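Local atomic coordinates of cell surface protein (Putative S-layer protein) (Clostridioides difficile R20291, PDB entry 5NJL), a protein that probably serves as a surface adhesin of the bacterial cell wall, associated with the S-layer, and shows cell adhesion in vitro. Residues E46-L51 / E72-I77; A94-E99 / G197-D202; G121-A126 / I164-N169; V219-L224 / L274-T279. One frame throughout, in Å; residues are numbered along the deposited sequence.

Contact 1: residues E46-L51 / E72-I77; sequences ETLSKL and ELIVTI
Leu48, Leu51 and Ile74 make the apolar part of this contact. Ile74 stands at its middle. Its CG2 meets Leu48 CD2 at 3.8 Å, and these two side chains run at about a right angle to each other. The same CG2 is also near Leu51 CD2, which lies 4.1 Å from Ile74 CB. Leu51 also forks toward Thr76. Its CD1 reaches Thr76 CG2 at 3.8 Å, tip to tip. Thr76 CG2 is anti to its carbonyl carbon (OG1 chi1 69°), and this turns the methyl to the leucine.

The second kind of contact is between side chain and backbone. Ile74 CG1 turns to the start of the loop, 3.8 Å from Glu46 O and 4.0 Å from Thr47 CA. The two segments meet by van der Waals contact. Backbone hydrogen bonds to strand 72-79 come from Gly45 and Lys43, just before the loop.

Polar contacts stay within the loop or lead out of the pair. Lys50 N donates to Thr47 O at 3.0 Å and closes a type I turn. Lys50 NZ and Glu46 OE1 form only a long salt bridge. Glu72 OE1 pairs with Lys263.

Leu73, Val75 and Ile77 point to the other face of the strand, where helices 57-65 and 14-25 pack. Strand 72-79 lies between strands 40-45 and 204-212 in a mixed sheet. Residues 46-51 are the connection of the antiparallel pair 40-45 and 52-54, a beta hairpin whose loop folds over the face of strand 72-79 that carries Ile74 and Thr76.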
# COMPACT_ATOMS: atom_id res chain seq x y z
N GLU A 46 -16.02 -8.88 -11.67
CA GLU A 46 -16.16 -8.40 -13.06
C GLU A 46 -15.75 -6.94 -13.18
O GLU A 46 -15.18 -6.54 -14.21
CB GLU A 46 -17.59 -8.58 -13.57
CG GLU A 46 -17.98 -10.03 -13.83
CD GLU A 46 -19.48 -10.28 -13.75
OE1 GLU A 46 -20.27 -9.34 -14.01
OE2 GLU A 46 -19.88 -11.43 -13.43
N THR A 47 -16.06 -6.16 -12.13
CA THR A 47 -15.72 -4.73 -12.08
C THR A 47 -15.24 -4.34 -10.69
O THR A 47 -15.38 -5.12 -9.74
CB THR A 47 -16.96 -3.87 -12.38
OG1 THR A 47 -17.92 -4.02 -11.32
CG2 THR A 47 -17.60 -4.29 -13.73
N LEU A 48 -14.70 -3.13 -10.58
CA LEU A 48 -14.28 -2.57 -9.28
C LEU A 48 -15.41 -2.41 -8.27
O LEU A 48 -15.14 -2.38 -7.07
CB LEU A 48 -13.54 -1.24 -9.46
CG LEU A 48 -12.15 -1.37 -10.09
CD1 LEU A 48 -11.66 -0.03 -10.63
CD2 LEU A 48 -11.15 -1.96 -9.11
N SER A 49 -16.65 -2.32 -8.73
CA SER A 49 -17.82 -2.29 -7.84
C SER A 49 -18.39 -3.66 -7.48
O SER A 49 -19.36 -3.72 -6.73
CB SER A 49 -18.94 -1.45 -8.48
OG SER A 49 -18.49 -0.12 -8.70
N LYS A 50 -17.83 -4.75 -8.01
CA LYS A 50 -18.36 -6.08 -7.73
C LYS A 50 -17.26 -7.03 -7.26
O LYS A 50 -17.26 -8.22 -7.58
CB LYS A 50 -19.07 -6.62 -8.98
CG LYS A 50 -20.21 -5.73 -9.48
CD LYS A 50 -20.80 -6.21 -10.80
CE LYS A 50 -21.69 -7.42 -10.61
NZ LYS A 50 -22.66 -7.55 -11.73
N LEU A 51 -16.31 -6.51 -6.49
CA LEU A 51 -15.19 -7.31 -6.02
C LEU A 51 -15.62 -8.18 -4.84
O LEU A 51 -16.42 -7.76 -4.01
CB LEU A 51 -14.02 -6.42 -5.62
CG LEU A 51 -13.37 -5.58 -6.70
CD1 LEU A 51 -12.33 -4.67 -6.07
CD2 LEU A 51 -12.76 -6.45 -7.79
N GLU A 72 -13.77 -9.46 -19.19
CA GLU A 72 -12.67 -9.17 -18.28
C GLU A 72 -13.00 -9.42 -16.82
O GLU A 72 -14.17 -9.52 -16.43
CB GLU A 72 -12.19 -7.73 -18.47
CG GLU A 72 -13.24 -6.68 -18.21
CD GLU A 72 -12.78 -5.29 -18.62
OE1 GLU A 72 -12.33 -5.11 -19.77
OE2 GLU A 72 -12.87 -4.37 -17.77
N LEU A 73 -11.93 -9.49 -16.04
CA LEU A 73 -11.98 -9.80 -14.61
C LEU A 73 -10.99 -8.84 -13.95
O LEU A 73 -9.94 -8.57 -14.52
CB LEU A 73 -11.50 -11.24 -14.42
CG LEU A 73 -11.91 -12.13 -13.27
CD1 LEU A 73 -13.43 -12.16 -13.12
CD2 LEU A 73 -11.35 -13.53 -13.50
N ILE A 74 -11.33 -8.32 -12.77
CA ILE A 74 -10.45 -7.43 -12.02
C ILE A 74 -9.95 -8.20 -10.79
O ILE A 74 -10.76 -8.81 -10.12
CB ILE A 74 -11.20 -6.16 -11.54
CG1 ILE A 74 -11.83 -5.40 -12.73
CG2 ILE A 74 -10.26 -5.22 -10.77
CD1 ILE A 74 -10.82 -4.76 -13.65
N VAL A 75 -8.65 -8.18 -10.54
CA VAL A 75 -8.05 -8.78 -9.34
C VAL A 75 -7.36 -7.66 -8.55
O VAL A 75 -6.50 -6.97 -9.12
CB VAL A 75 -7.02 -9.87 -9.70
CG1 VAL A 75 -6.39 -10.48 -8.45
CG2 VAL A 75 -7.65 -10.96 -10.57
N THR A 76 -7.71 -7.49 -7.27
CA THR A 76 -6.95 -6.57 -6.39
C THR A 76 -6.17 -7.32 -5.33
O THR A 76 -6.63 -8.34 -4.82
CB THR A 76 -7.84 -5.49 -5.76
OG1 THR A 76 -8.73 -6.07 -4.79
CG2 THR A 76 -8.66 -4.78 -6.84
N ILE A 77 -4.95 -6.87 -5.09
CA ILE A 77 -4.02 -7.47 -4.13
C ILE A 77 -3.78 -6.40 -3.06
O ILE A 77 -3.27 -5.31 -3.37
CB ILE A 77 -2.72 -7.85 -4.82
CG1 ILE A 77 -2.99 -8.83 -5.99
CG2 ILE A 77 -1.70 -8.42 -3.82
CD1 ILE A 77 -1.73 -9.27 -6.70

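Contact 2: residues A94-E99 / G197-D202. With SO4 (sulfate ion), chain G; SO4 (sulfate ion), chain P.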
# COMPACT_ATOMS: atom_id res chain seq x y z
N ALA A 94 2.40 -3.63 15.29
CA ALA A 94 3.69 -3.05 15.66
C ALA A 94 3.50 -1.64 16.23
O ALA A 94 2.49 -0.98 15.95
CB ALA A 94 4.61 -2.97 14.46
N THR A 95 4.49 -1.21 17.02
CA THR A 95 4.53 0.18 17.48
C THR A 95 4.72 1.09 16.28
O THR A 95 5.56 0.83 15.43
CB THR A 95 5.69 0.41 18.46
OG1 THR A 95 5.57 -0.52 19.52
CG2 THR A 95 5.65 1.86 19.01
N GLU A 96 3.92 2.13 16.20
CA GLU A 96 4.06 3.10 15.14
C GLU A 96 5.40 3.82 15.24
O GLU A 96 5.96 3.96 16.33
CB GLU A 96 2.86 4.08 15.14
CG GLU A 96 1.62 3.34 14.62
CD GLU A 96 0.36 4.18 14.44
OE1 GLU A 96 0.21 5.23 15.10
OE2 GLU A 96 -0.52 3.72 13.66
N LYS A 97 5.91 4.25 14.10
CA LYS A 97 7.18 4.94 14.00
C LYS A 97 7.03 6.44 13.78
O LYS A 97 6.02 6.90 13.23
CB LYS A 97 8.00 4.33 12.87
CG LYS A 97 8.34 2.85 13.06
CD LYS A 97 9.04 2.35 11.82
CE LYS A 97 9.78 1.04 12.08
NZ LYS A 97 10.21 0.46 10.78
N TYR A 98 8.05 7.21 14.18
CA TYR A 98 8.15 8.61 13.78
C TYR A 98 8.43 8.65 12.28
O TYR A 98 9.39 8.06 11.81
CB TYR A 98 9.27 9.32 14.57
CG TYR A 98 9.05 9.23 16.08
CD1 TYR A 98 8.09 10.01 16.69
CD2 TYR A 98 9.77 8.33 16.86
CE1 TYR A 98 7.87 9.93 18.05
CE2 TYR A 98 9.57 8.24 18.21
CZ TYR A 98 8.61 9.03 18.80
OH TYR A 98 8.36 8.93 20.12
N GLU A 99 7.57 9.32 11.52
CA GLU A 99 7.68 9.31 10.05
C GLU A 99 8.30 10.57 9.49
O GLU A 99 8.81 10.55 8.39
CB GLU A 99 6.30 9.06 9.43
CG GLU A 99 5.83 7.64 9.73
CD GLU A 99 4.48 7.28 9.12
OE1 GLU A 99 3.63 8.17 8.94
OE2 GLU A 99 4.28 6.08 8.84
N GLY A 197 2.34 1.21 22.74
CA GLY A 197 1.63 -0.04 22.48
C GLY A 197 1.57 -0.31 20.98
O GLY A 197 1.58 0.62 20.17
N ALA A 198 1.58 -1.59 20.64
CA ALA A 198 1.49 -2.01 19.23
C ALA A 198 0.10 -1.70 18.70
O ALA A 198 -0.88 -1.71 19.44
CB ALA A 198 1.79 -3.49 19.08
N LYS A 199 0.04 -1.35 17.43
CA LYS A 199 -1.21 -1.05 16.75
C LYS A 199 -1.27 -1.89 15.49
O LYS A 199 -0.24 -2.25 14.93
CB LYS A 199 -1.27 0.42 16.37
CG LYS A 199 -1.44 1.36 17.57
CD LYS A 199 -1.83 2.76 17.09
CE LYS A 199 -1.89 3.78 18.21
NZ LYS A 199 -2.73 3.32 19.35
N ASN A 200 -2.47 -2.18 15.04
CA ASN A 200 -2.67 -2.92 13.79
C ASN A 200 -2.02 -2.16 12.65
O ASN A 200 -2.26 -0.97 12.48
CB ASN A 200 -4.19 -3.12 13.54
CG ASN A 200 -4.47 -4.11 12.43
OD1 ASN A 200 -3.76 -5.10 12.27
ND2 ASN A 200 -5.52 -3.86 11.68
N ILE A 201 -1.17 -2.83 11.88
CA ILE A 201 -0.50 -2.19 10.75
C ILE A 201 -1.55 -1.97 9.64
O ILE A 201 -2.38 -2.85 9.39
CB ILE A 201 0.67 -3.02 10.21
CG1 ILE A 201 1.75 -3.21 11.31
CG2 ILE A 201 1.28 -2.37 8.98
CD1 ILE A 201 2.71 -4.33 11.03
N ASP A 202 -1.53 -0.79 9.00
CA ASP A 202 -2.56 -0.45 8.02
C ASP A 202 -2.38 -1.28 6.75
O ASP A 202 -1.24 -1.60 6.34
CB ASP A 202 -2.49 1.03 7.61
CG ASP A 202 -2.88 2.00 8.75
OD1 ASP A 202 -3.45 1.58 9.79
OD2 ASP A 202 -2.62 3.20 8.57
S SO4 G . -5.38 -0.69 16.66
O1 SO4 G . -6.56 -1.30 16.00
O2 SO4 G . -4.81 -1.66 17.64
O3 SO4 G . -4.39 -0.35 15.62
O4 SO4 G . -5.78 0.55 17.37
S SO4 P . -0.22 2.92 24.60
O1 SO4 P . -0.73 3.88 23.58
O2 SO4 P . -0.72 1.55 24.31
O3 SO4 P . -0.70 3.31 25.94
O4 SO4 P . 1.26 2.94 24.57
O HOH W 1 2.18 2.67 18.42
O HOH W 2 -0.53 1.17 12.64
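The carboxylate of Glu96 is the flat group of this contact, and Lys199 CD lies over one of its faces. The methylene is 3.7 Å from Glu96 CD and almost as near to both oxygens. This is contact with the lysine's aliphatic chain, not a salt bridge. The lysine bends at its last torsion (chi4 -52°), and Lys199 NZ stays 5.5 Å from Glu96 OE1. Glu96 OE2 has a water beside it, which also lies within bonding distance of Asn200 O.

The peptide carbonyl of Ala94 is the second flat group. Lys199 N donates to Ala94 O at 2.9 Å from well above the carbonyl plane. The return bond runs from Ala94 N to Lys199 O at 3.0 Å. Together they make one antiparallel hydrogen-bonded pair. Ala198 CA adds a CA-H...O contact to Ala94 O. Another water accepts from Glu96 N and donates to Gly197 O, extending the link to Gly197, beyond the paired residues Ala94 and Lys199. Two sulfates, probably from the crystallisation liquor, take bonds from Gly197 N and Asn200 N.

Ala94 CB touches Ile201 CD1 at 4.2 Å, and both side chains pack on Ile83 of strand 83-84. The two short strands 93-94 and 199-200 form a surface ribbon. Beyond it the chain passes Tyr98, which packs on Leu104, and enters helix 101-115.

Contact 3: residues G121-A126 / I164-N169; sequences GIYKVA and IDLTAN. With SO4 (sulfate ion), chain M.
Tyr123 reaches across to Leu166 and Thr167 with the outer part of its ring. From CB the side chain leaves with CG anti to the carbonyl carbon (chi1 -63°), which carries the ring to Leu166 and Thr167 of the 165-168 turn. Thr167 CG2 lies at the ring edge, beside CD2 and CE2, 4.0 Å from Tyr123 CE2. CE2 also touches Leu166 CB at 3.5 Å, the closest approach of the ring. CZ stays near that same CB. At the tip, Tyr123 OH is 2.8 Å from a water, and that water accepts from Leu166 N. Tyr123 OH also lies 3.6 Å from Leu166 CD1. The leucine is modelled in two conformers, so contacts of its outer carbons are less certain. Leu166 and Tyr123 run at about a right angle.

Beside the ring, Ile122 N donates to Leu166 O at 2.8 Å, nearly along the C=O axis. Ile122 CB sits 3.2 Å from the same oxygen. Gly121, with positive phi, brings its CA to Thr167 O. Its N also bonds a sulfate, probably from the crystallisation liquor.

The turn is held from within. Asp165 OD1 accepts from Thr167 N at 3.0 Å and from Thr167 OG1 at 2.6 Å, both from one face of the carboxylate. Helix 101-115 packs on Tyr123 and Leu166 through Ile111. Residues 165-168 thus form a type I turn with an Asx turn at Asp165, docked on Gly121 and the first residues of the weakly bonded helix 122-125.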
# COMPACT_ATOMS: atom_id res chain seq x y z
N GLY A 121 5.71 5.55 35.73
CA GLY A 121 6.94 5.09 35.10
C GLY A 121 8.11 6.01 35.40
O GLY A 121 8.31 6.41 36.56
N ILE A 122 8.82 6.41 34.35
CA ILE A 122 10.04 7.20 34.50
C ILE A 122 9.74 8.58 35.10
O ILE A 122 10.49 9.06 35.94
CB ILE A 122 10.82 7.29 33.16
CG1 ILE A 122 11.32 5.90 32.78
CG2 ILE A 122 12.00 8.27 33.28
CD1 ILE A 122 11.91 5.80 31.39
N TYR A 123 8.60 9.16 34.74
CA TYR A 123 8.22 10.47 35.25
C TYR A 123 8.14 10.57 36.78
O TYR A 123 8.38 11.65 37.33
CB TYR A 123 6.88 10.92 34.70
CG TYR A 123 6.80 11.12 33.20
CD1 TYR A 123 7.32 12.27 32.61
CD2 TYR A 123 6.12 10.20 32.40
CE1 TYR A 123 7.21 12.47 31.24
CE2 TYR A 123 6.00 10.39 31.02
CZ TYR A 123 6.54 11.52 30.45
OH TYR A 123 6.42 11.72 29.10
N LYS A 124 7.81 9.46 37.43
CA LYS A 124 7.74 9.40 38.89
C LYS A 124 9.09 9.57 39.58
O LYS A 124 9.16 10.16 40.64
CB LYS A 124 7.14 8.05 39.33
CG LYS A 124 6.76 7.98 40.80
CD LYS A 124 6.06 6.67 41.10
CE LYS A 124 5.71 6.55 42.58
NZ LYS A 124 4.75 7.59 43.05
N VAL A 125 10.14 9.04 38.98
CA VAL A 125 11.45 8.95 39.61
C VAL A 125 12.52 9.83 38.97
O VAL A 125 13.66 9.84 39.45
CB VAL A 125 11.92 7.48 39.65
CG1 VAL A 125 10.95 6.67 40.50
CG2 VAL A 125 12.09 6.89 38.23
N ALA A 126 12.17 10.55 37.90
CA ALA A 126 13.15 11.36 37.16
C ALA A 126 12.58 12.68 36.68
O ALA A 126 11.39 12.75 36.34
CB ALA A 126 13.69 10.56 35.98
N ILE A 164 8.20 6.12 21.53
CA ILE A 164 8.63 5.75 22.86
C ILE A 164 7.56 6.17 23.88
O ILE A 164 6.67 6.98 23.57
CB ILE A 164 10.09 6.19 23.19
CG1 ILE A 164 10.39 7.64 22.85
CG2 ILE A 164 11.10 5.37 22.43
CD1 ILE A 164 9.49 8.61 23.53
N ASP A 165 7.63 5.61 25.08
CA ASP A 165 6.65 5.88 26.14
C ASP A 165 7.40 5.86 27.46
O ASP A 165 7.87 4.81 27.88
CB ASP A 165 5.58 4.79 26.08
CG ASP A 165 4.47 4.95 27.12
OD1 ASP A 165 4.46 5.89 27.97
OD2 ASP A 165 3.58 4.07 27.07
N LEU A 166 7.52 7.03 28.09
CA LEU A 166 8.26 7.15 29.35
C LEU A 166 7.50 6.60 30.56
O LEU A 166 8.08 6.48 31.64
CB LEU A 166 8.67 8.61 29.58
CG LEU A 166 9.54 9.23 28.50
CD1 LEU A 166 9.85 10.68 28.82
CD2 LEU A 166 10.81 8.44 28.31
N THR A 167 6.21 6.25 30.39
CA THR A 167 5.48 5.51 31.42
C THR A 167 5.76 4.00 31.38
O THR A 167 5.49 3.32 32.36
CB THR A 167 3.94 5.73 31.35
OG1 THR A 167 3.41 5.09 30.20
CG2 THR A 167 3.62 7.19 31.31
N ALA A 168 6.29 3.49 30.27
CA ALA A 168 6.66 2.09 30.15
C ALA A 168 8.05 1.80 30.74
O ALA A 168 8.91 2.67 30.85
CB ALA A 168 6.62 1.65 28.68
N ASN A 169 8.26 0.54 31.06
CA ASN A 169 9.52 0.06 31.58
C ASN A 169 10.61 0.19 30.53
O ASN A 169 10.46 -0.33 29.42
CB ASN A 169 9.40 -1.41 31.99
CG ASN A 169 8.56 -1.63 33.23
OD1 ASN A 169 8.01 -0.71 33.80
ND2 ASN A 169 8.53 -2.88 33.70
S SO4 M . 5.25 3.43 38.35
O1 SO4 M . 4.01 3.56 37.54
O2 SO4 M . 4.92 2.88 39.68
O3 SO4 M . 6.22 2.54 37.67
O4 SO4 M . 5.88 4.76 38.54
O HOH W 3 5.63 9.51 27.56

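Contact 4: residues V219-L224 / L274-T279. With SO4 (sulfate ion), chain T.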
# COMPACT_ATOMS: atom_id res chain seq x y z
N VAL A 219 -3.58 2.25 -30.56
CA VAL A 219 -3.35 3.01 -31.78
C VAL A 219 -3.67 4.49 -31.55
O VAL A 219 -4.21 4.86 -30.52
CB VAL A 219 -4.21 2.48 -32.95
CG1 VAL A 219 -3.81 1.05 -33.29
CG2 VAL A 219 -5.71 2.55 -32.64
N SER A 220 -3.33 5.32 -32.54
CA SER A 220 -3.71 6.75 -32.55
C SER A 220 -5.03 6.89 -33.31
O SER A 220 -5.39 5.99 -34.07
CB SER A 220 -2.62 7.58 -33.23
OG SER A 220 -2.38 7.12 -34.55
N PRO A 221 -5.76 8.01 -33.12
CA PRO A 221 -6.99 8.21 -33.91
C PRO A 221 -6.70 8.40 -35.40
O PRO A 221 -7.54 8.05 -36.23
CB PRO A 221 -7.60 9.49 -33.31
CG PRO A 221 -6.48 10.19 -32.63
CD PRO A 221 -5.52 9.12 -32.18
N GLN A 222 -5.51 8.94 -35.69
CA GLN A 222 -4.99 9.11 -37.05
C GLN A 222 -4.90 7.77 -37.77
O GLN A 222 -5.18 7.69 -38.97
CB GLN A 222 -3.61 9.80 -37.05
CG GLN A 222 -3.62 11.27 -36.61
CD GLN A 222 -3.52 11.46 -35.10
OE1 GLN A 222 -2.72 10.81 -34.42
NE2 GLN A 222 -4.34 12.36 -34.56
N ASP A 223 -4.50 6.72 -37.04
CA ASP A 223 -4.43 5.36 -37.58
C ASP A 223 -5.78 4.89 -38.16
O ASP A 223 -5.82 4.13 -39.13
CB ASP A 223 -3.98 4.39 -36.48
CG ASP A 223 -3.72 2.99 -37.00
OD1 ASP A 223 -3.29 2.86 -38.16
OD2 ASP A 223 -3.94 2.03 -36.23
N LEU A 224 -6.88 5.36 -37.55
CA LEU A 224 -8.25 4.98 -37.94
C LEU A 224 -9.04 6.00 -38.74
O LEU A 224 -10.02 5.64 -39.42
CB LEU A 224 -9.05 4.67 -36.67
CG LEU A 224 -8.41 3.69 -35.69
CD1 LEU A 224 -9.38 3.42 -34.55
CD2 LEU A 224 -7.99 2.40 -36.39
N LEU A 274 -9.08 -2.80 -28.93
CA LEU A 274 -8.24 -1.79 -29.50
C LEU A 274 -8.39 -0.56 -28.62
O LEU A 274 -9.49 -0.06 -28.43
CB LEU A 274 -8.72 -1.50 -30.92
CG LEU A 274 -7.83 -0.65 -31.82
CD1 LEU A 274 -6.37 -1.09 -31.76
CD2 LEU A 274 -8.38 -0.73 -33.24
N THR A 275 -7.27 -0.09 -28.08
CA THR A 275 -7.24 1.17 -27.34
C THR A 275 -6.87 2.29 -28.32
O THR A 275 -5.87 2.19 -29.04
CB THR A 275 -6.23 1.08 -26.18
OG1 THR A 275 -6.63 0.00 -25.31
CG2 THR A 275 -6.20 2.36 -25.38
N VAL A 276 -7.70 3.32 -28.38
CA VAL A 276 -7.45 4.48 -29.23
C VAL A 276 -7.12 5.70 -28.33
O VAL A 276 -8.02 6.22 -27.66
CB VAL A 276 -8.65 4.79 -30.13
CG1 VAL A 276 -8.33 5.96 -31.07
CG2 VAL A 276 -9.08 3.55 -30.90
N GLU A 277 -5.86 6.12 -28.34
CA GLU A 277 -5.38 7.18 -27.45
C GLU A 277 -4.74 8.36 -28.17
O GLU A 277 -4.07 8.18 -29.21
CB GLU A 277 -4.42 6.61 -26.39
CG GLU A 277 -3.01 6.30 -26.85
CD GLU A 277 -2.20 5.58 -25.79
OE1 GLU A 277 -1.04 5.21 -26.08
OE2 GLU A 277 -2.71 5.38 -24.66
N SER A 278 -4.93 9.54 -27.59
CA SER A 278 -4.50 10.82 -28.16
C SER A 278 -4.40 11.92 -27.10
O SER A 278 -5.32 12.09 -26.27
CB SER A 278 -5.50 11.27 -29.23
OG SER A 278 -5.01 12.38 -29.96
N THR A 279 -3.30 12.69 -27.13
CA THR A 279 -3.20 13.94 -26.37
C THR A 279 -4.29 14.94 -26.81
O THR A 279 -4.92 15.58 -25.97
CB THR A 279 -1.80 14.59 -26.50
OG1 THR A 279 -1.44 14.69 -27.89
CG2 THR A 279 -0.74 13.76 -25.78
S SO4 T . -2.23 18.12 -29.53
O1 SO4 T . -3.22 18.53 -30.55
O2 SO4 T . -2.90 17.32 -28.49
O3 SO4 T . -1.14 17.33 -30.15
O4 SO4 T . -1.64 19.33 -28.90
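Val219 and Leu274 meet at about a right angle, with both methyls of the valine against one leucine branch. Val219 CG1 lies 3.7 Å from Leu274 CD1, and Val219 CG2 is nearly as close. Val219 CG2 also lies near Thr275 O. Val276 comes next along the same face. Its CG2 meets Leu224 CD1 at 3.7 Å, the two side chains reaching toward each other tip to tip. Val276 CG1 is anti to its own backbone N (chi1 -176°) and turns to Pro221, 3.9 Å from Pro221 CA.

Beneath these contacts runs a parallel bridge. Val219 N donates to Thr275 O at 2.7 Å, and Glu277 N returns a bond to Val219 O at 3.0 Å. Strand 215-219 is an outer strand of a four-stranded mixed sheet, and it leads through Ser220 into a short, weakly bonded helix. Ser220 is the N-cap: its OG accepts from Asp223 N at 3.3 Å.

Pro221 lays its ring alongside the far end of the partner strand. Pro221 CD is 3.4 Å from Glu277 O, and CG and CD both border Ser278 CB. Ser278 OG is hydrogen-bonded to Asn280 O. Helix 281-291 covers this side, with Ala287 on Pro221 and Leu291 on Leu224. Thr275 and Glu277 instead contact Lys259 of the adjacent strand 258-265.

In the fold
From the N terminus, contact 1 comes first. It closes a loop of 20 residues that includes helix 57-65 and packs the hairpin loop on strand 72-79 of the same five-stranded mixed sheet. Contact 2 pairs strands 93-94 and 199-200 round a 97-residue loop. Nested inside it, contact 3 joins the segment after helix 101-115 to the loop after strand 152-158. The two touch where Tyr98 OH meets Ile164 N, a probable hydrogen bond. The chain then returns to the first sheet through strand 204-212. Contact 4 closes the last loop, within the C-terminal four-stranded sheet. Contacts 1, 2 and 4 are in series. The centres of contacts 3 and 4 lie about 66 Å apart, consistent with an extended three-domain fold.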